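Local coordinates for cobalamin biosynthesis protein (cbiD) (Archaeoglobus fulgidus, PDB 1SR8) that probably catalyses the S-adenosylmethionine-dependent methylation of C-1 of cobalt-precorrin-5B, giving cobalt-precorrin-6A on the anaerobic route to adenosylcobalamin, at residues 204-215 / 229-239. Sequence-based numbering, arbitrary orientation.
Sequences IAMQYHRIAITT and EYQPFVFGVHI
The ring of F233 carries the methyl of A205 over one face, CB 3.9 Å from the F233 centroid in a CH-pi contact; a side chain this short lets the backbone come close as well. CG2 of I204 and CG2 of I211 reach the same ring obliquely, and at its edge, in the ring plane, Y208 CD2 lies 3.8 Å from F233 CZ. CG of Y208, anti to the carbonyl carbon (chi1 -57°), carries the ring alongside Q231, whose CG lies centred over one face, 3.4 Å from the Y208 centroid, while the bend at chi2 (59°) brings the Q231 amide round to stack on the ring at 21° between planes. Replacing Y208 by an alanine would probably leave the methylenes and amide of Q231 without their aromatic floor, take away the carbon that meets F233 CZ, and lose the hydroxyl's bond to R10. Strands 210-214 and 231-234 run parallel, joined through helix 217-226 as a beta-alpha-beta unit, with 231-234 at the border of a four-stranded parallel sheet. P232 suits this edge strand: Q231 and F233 make the bonds to strand 210-214, so its missing N-H costs the pairing nothing, and its carbonyl accepts a weak bond from W220. Backbone bonds alternate along the pair, among them A212 N to Q231 O (2.8 Å) and F233 N to A212 O (2.9 Å). F233 O is gripped twice by T214, through N and through OG1 (2.7 Å), the hydroxyl donating from above the carbonyl plane. At the other, solvent-facing end, a water donates to E229 O (2.6 Å).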
loop_
_atom_site.group_PDB
_atom_site.type_symbol
_atom_site.label_atom_id
_atom_site.label_comp_id
_atom_site.label_asym_id
_atom_site.label_seq_id
_atom_site.Cartn_x
_atom_site.Cartn_y
_atom_site.Cartn_z
ATOM N N ILE A 204 3.885 -19.851 0.309
ATOM C CA ILE A 204 2.511 -19.705 0.766
ATOM C C ILE A 204 1.572 -20.158 -0.347
ATOM O O ILE A 204 0.542 -20.784 -0.094
ATOM C CB ILE A 204 2.185 -18.237 1.118
ATOM C CG1 ILE A 204 3.025 -17.800 2.324
ATOM C CG2 ILE A 204 0.695 -18.085 1.408
ATOM C CD1 ILE A 204 2.823 -16.349 2.749
ATOM N N ALA A 205 1.950 -19.842 -1.584
ATOM C CA ALA A 205 1.154 -20.189 -2.757
ATOM C C ALA A 205 1.233 -21.674 -3.084
ATOM O O ALA A 205 0.509 -22.158 -3.948
ATOM C CB ALA A 205 1.612 -19.370 -3.953
ATOM N N MET A 206 2.112 -22.391 -2.396
ATOM C CA MET A 206 2.266 -23.823 -2.623
ATOM C C MET A 206 1.146 -24.595 -1.933
ATOM O O MET A 206 0.980 -25.787 -2.160
ATOM C CB MET A 206 3.616 -24.306 -2.093
ATOM C CG MET A 206 4.807 -23.639 -2.742
ATOM S SD MET A 206 5.415 -24.467 -4.201
ATOM C CE MET A 206 7.092 -24.318 -3.886
ATOM N N GLN A 207 0.383 -23.918 -1.082
ATOM C CA GLN A 207 -0.720 -24.569 -0.383
ATOM C C GLN A 207 -1.934 -24.657 -1.293
ATOM O O GLN A 207 -2.936 -25.266 -0.937
ATOM C CB GLN A 207 -1.117 -23.774 0.856
ATOM C CG GLN A 207 -0.045 -23.635 1.889
ATOM C CD GLN A 207 -0.359 -22.527 2.867
ATOM O OE1 GLN A 207 -0.250 -21.348 2.531
ATOM N NE2 GLN A 207 -0.769 -22.894 4.083
ATOM N N TYR A 208 -1.843 -24.040 -2.465
ATOM C CA TYR A 208 -2.955 -24.015 -3.414
ATOM C C TYR A 208 -2.538 -24.606 -4.740
ATOM O O TYR A 208 -1.431 -24.359 -5.214
ATOM C CB TYR A 208 -3.418 -22.568 -3.626
ATOM C CG TYR A 208 -3.831 -21.881 -2.349
ATOM C CD1 TYR A 208 -5.132 -21.999 -1.868
ATOM C CD2 TYR A 208 -2.916 -21.128 -1.604
ATOM C CE1 TYR A 208 -5.525 -21.386 -0.677
ATOM C CE2 TYR A 208 -3.296 -20.506 -0.399
ATOM C CZ TYR A 208 -4.608 -20.642 0.053
ATOM O OH TYR A 208 -5.022 -20.038 1.222
ATOM N N HIS A 209 -3.425 -25.384 -5.346
ATOM C CA HIS A 209 -3.105 -25.994 -6.624
ATOM C C HIS A 209 -3.210 -24.962 -7.743
ATOM O O HIS A 209 -2.327 -24.864 -8.597
ATOM C CB HIS A 209 -4.034 -27.178 -6.915
ATOM C CG HIS A 209 -3.757 -27.839 -8.226
ATOM N ND1 HIS A 209 -2.546 -28.427 -8.517
ATOM C CD2 HIS A 209 -4.507 -27.941 -9.349
ATOM C CE1 HIS A 209 -2.559 -28.860 -9.766
ATOM N NE2 HIS A 209 -3.737 -28.576 -10.293
ATOM N N ARG A 210 -4.292 -24.188 -7.728
ATOM C CA ARG A 210 -4.516 -23.162 -8.737
ATOM C C ARG A 210 -4.228 -21.793 -8.138
ATOM O O ARG A 210 -4.713 -21.468 -7.059
ATOM C CB ARG A 210 -5.963 -23.229 -9.231
ATOM C CG ARG A 210 -6.389 -24.627 -9.659
ATOM C CD ARG A 210 -7.785 -24.655 -10.281
ATOM N NE ARG A 210 -8.226 -26.021 -10.582
ATOM C CZ ARG A 210 -8.717 -26.871 -9.679
ATOM N NH1 ARG A 210 -8.844 -26.500 -8.411
ATOM N NH2 ARG A 210 -9.074 -28.102 -10.039
ATOM N N ILE A 211 -3.426 -20.995 -8.831
ATOM C CA ILE A 211 -3.096 -19.661 -8.328
ATOM C C ILE A 211 -3.042 -18.591 -9.417
ATOM O O ILE A 211 -2.562 -18.839 -10.527
ATOM C CB ILE A 211 -1.720 -19.642 -7.588
ATOM C CG1 ILE A 211 -0.590 -20.029 -8.561
ATOM C CG2 ILE A 211 -1.769 -20.559 -6.376
ATOM C CD1 ILE A 211 0.816 -19.593 -8.130
ATOM N N ALA A 212 -3.536 -17.402 -9.091
ATOM C CA ALA A 212 -3.488 -16.290 -10.028
ATOM C C ALA A 212 -2.283 -15.409 -9.654
ATOM O O ALA A 212 -2.206 -14.887 -8.540
ATOM C CB ALA A 212 -4.780 -15.483 -9.958
ATOM N N ILE A 213 -1.334 -15.276 -10.575
ATOM C CA ILE A 213 -0.142 -14.450 -10.356
ATOM C C ILE A 213 -0.463 -13.047 -10.891
ATOM O O ILE A 213 -0.485 -12.831 -12.106
ATOM C CB ILE A 213 1.079 -15.021 -11.124
ATOM C CG1 ILE A 213 1.256 -16.506 -10.793
ATOM C CG2 ILE A 213 2.344 -14.246 -10.753
ATOM C CD1 ILE A 213 2.249 -17.227 -11.691
ATOM N N THR A 214 -0.718 -12.102 -9.987
ATOM C CA THR A 214 -1.075 -10.747 -10.393
ATOM C C THR A 214 0.015 -9.708 -10.138
ATOM O O THR A 214 0.892 -9.910 -9.302
ATOM C CB THR A 214 -2.391 -10.315 -9.713
ATOM O OG1 THR A 214 -2.168 -10.029 -8.323
ATOM C CG2 THR A 214 -3.408 -11.442 -9.831
ATOM N N THR A 215 -0.047 -8.599 -10.877
ATOM C CA THR A 215 0.938 -7.519 -10.773
ATOM C C THR A 215 0.690 -6.492 -9.663
ATOM O O THR A 215 1.626 -5.842 -9.189
ATOM C CB THR A 215 1.068 -6.753 -12.115
ATOM O OG1 THR A 215 -0.227 -6.324 -12.549
ATOM C CG2 THR A 215 1.681 -7.635 -13.173
ATOM N N GLU A 229 -11.754 -19.550 -8.807
ATOM C CA GLU A 229 -11.154 -20.811 -8.370
ATOM C C GLU A 229 -9.615 -20.841 -8.349
ATOM O O GLU A 229 -9.011 -21.900 -8.194
ATOM C CB GLU A 229 -11.692 -21.978 -9.212
ATOM C CG GLU A 229 -11.164 -22.075 -10.642
ATOM C CD GLU A 229 -11.767 -21.055 -11.597
ATOM O OE1 GLU A 229 -11.684 -21.285 -12.821
ATOM O OE2 GLU A 229 -12.309 -20.025 -11.141
ATOM N N TYR A 230 -8.994 -19.676 -8.506
ATOM C CA TYR A 230 -7.535 -19.543 -8.469
ATOM C C TYR A 230 -7.221 -18.704 -7.249
ATOM O O TYR A 230 -7.853 -17.669 -7.055
ATOM C CB TYR A 230 -7.030 -18.793 -9.698
ATOM C CG TYR A 230 -6.936 -19.630 -10.937
ATOM C CD1 TYR A 230 -5.780 -20.349 -11.218
ATOM C CD2 TYR A 230 -8.001 -19.709 -11.830
ATOM C CE1 TYR A 230 -5.675 -21.120 -12.353
ATOM C CE2 TYR A 230 -7.912 -20.480 -12.971
ATOM C CZ TYR A 230 -6.743 -21.184 -13.229
ATOM O OH TYR A 230 -6.631 -21.953 -14.365
ATOM N N GLN A 231 -6.270 -19.127 -6.424
ATOM C CA GLN A 231 -5.933 -18.318 -5.252
ATOM C C GLN A 231 -5.133 -17.104 -5.748
ATOM O O GLN A 231 -4.026 -17.244 -6.291
ATOM C CB GLN A 231 -5.111 -19.119 -4.247
ATOM C CG GLN A 231 -5.027 -18.470 -2.867
ATOM C CD GLN A 231 -6.393 -18.257 -2.240
ATOM O OE1 GLN A 231 -7.318 -19.029 -2.480
ATOM N NE2 GLN A 231 -6.522 -17.219 -1.418
ATOM N N PRO A 232 -5.689 -15.893 -5.571
ATOM C CA PRO A 232 -5.027 -14.662 -6.012
ATOM C C PRO A 232 -3.862 -14.200 -5.140
ATOM O O PRO A 232 -3.988 -14.063 -3.916
ATOM C CB PRO A 232 -6.178 -13.658 -6.061
ATOM C CG PRO A 232 -7.031 -14.085 -4.912
ATOM C CD PRO A 232 -7.014 -15.606 -4.984
ATOM N N PHE A 233 -2.731 -13.970 -5.804
ATOM C CA PHE A 233 -1.490 -13.528 -5.176
ATOM C C PHE A 233 -0.912 -12.354 -5.941
ATOM O O PHE A 233 -1.097 -12.241 -7.153
ATOM C CB PHE A 233 -0.460 -14.663 -5.176
ATOM C CG PHE A 233 -0.765 -15.750 -4.191
ATOM C CD1 PHE A 233 -0.492 -15.572 -2.835
ATOM C CD2 PHE A 233 -1.381 -16.932 -4.602
ATOM C CE1 PHE A 233 -0.829 -16.547 -1.908
ATOM C CE2 PHE A 233 -1.724 -17.915 -3.674
ATOM C CZ PHE A 233 -1.449 -17.723 -2.331
ATOM N N VAL A 234 -0.217 -11.472 -5.232
ATOM C CA VAL A 234 0.414 -10.337 -5.873
ATOM C C VAL A 234 1.904 -10.602 -5.871
ATOM O O VAL A 234 2.519 -10.723 -4.814
ATOM C CB VAL A 234 0.153 -9.027 -5.122
ATOM C CG1 VAL A 234 0.945 -7.906 -5.777
ATOM C CG2 VAL A 234 -1.324 -8.702 -5.137
ATOM N N PHE A 235 2.485 -10.709 -7.056
ATOM C CA PHE A 235 3.912 -10.955 -7.170
ATOM C C PHE A 235 4.610 -9.803 -7.882
ATOM O O PHE A 235 5.817 -9.856 -8.128
ATOM C CB PHE A 235 4.160 -12.273 -7.915
ATOM C CG PHE A 235 4.121 -13.478 -7.023
ATOM C CD1 PHE A 235 5.281 -13.950 -6.425
ATOM C CD2 PHE A 235 2.913 -14.107 -6.731
ATOM C CE1 PHE A 235 5.239 -15.033 -5.541
ATOM C CE2 PHE A 235 2.862 -15.184 -5.851
ATOM C CZ PHE A 235 4.030 -15.647 -5.256
ATOM N N GLY A 236 3.848 -8.759 -8.207
ATOM C CA GLY A 236 4.430 -7.619 -8.893
ATOM C C GLY A 236 5.154 -8.019 -10.171
ATOM O O GLY A 236 4.574 -8.646 -11.061
ATOM N N VAL A 237 6.429 -7.667 -10.275
ATOM C CA VAL A 237 7.190 -8.006 -11.464
ATOM C C VAL A 237 7.965 -9.303 -11.275
ATOM O O VAL A 237 8.647 -9.766 -12.192
ATOM C CB VAL A 237 8.176 -6.879 -11.829
ATOM C CG1 VAL A 237 7.409 -5.562 -12.008
ATOM C CG2 VAL A 237 9.245 -6.753 -10.748
ATOM N N HIS A 238 7.833 -9.891 -10.088
ATOM C CA HIS A 238 8.525 -11.136 -9.744
ATOM C C HIS A 238 7.707 -12.352 -10.174
ATOM O O HIS A 238 7.481 -13.271 -9.387
ATOM C CB HIS A 238 8.761 -11.175 -8.234
ATOM C CG HIS A 238 9.292 -9.889 -7.677
ATOM N ND1 HIS A 238 10.594 -9.477 -7.866
ATOM C CD2 HIS A 238 8.685 -8.902 -6.976
ATOM C CE1 HIS A 238 10.765 -8.292 -7.307
ATOM N NE2 HIS A 238 9.621 -7.921 -6.761
ATOM N N ILE A 239 7.273 -12.337 -11.433
ATOM C CA ILE A 239 6.461 -13.401 -12.021
ATOM C C ILE A 239 7.230 -14.695 -12.254
ATOM O O ILE A 239 6.693 -15.784 -12.040
ATOM C CB ILE A 239 5.852 -12.941 -13.367
ATOM C CG1 ILE A 239 4.780 -11.880 -13.109
ATOM C CG2 ILE A 239 5.255 -14.124 -14.114
ATOM C CD1 ILE A 239 4.171 -11.283 -14.367
HETATM O O HOH W 1 -9.454 -24.382 -7.431
#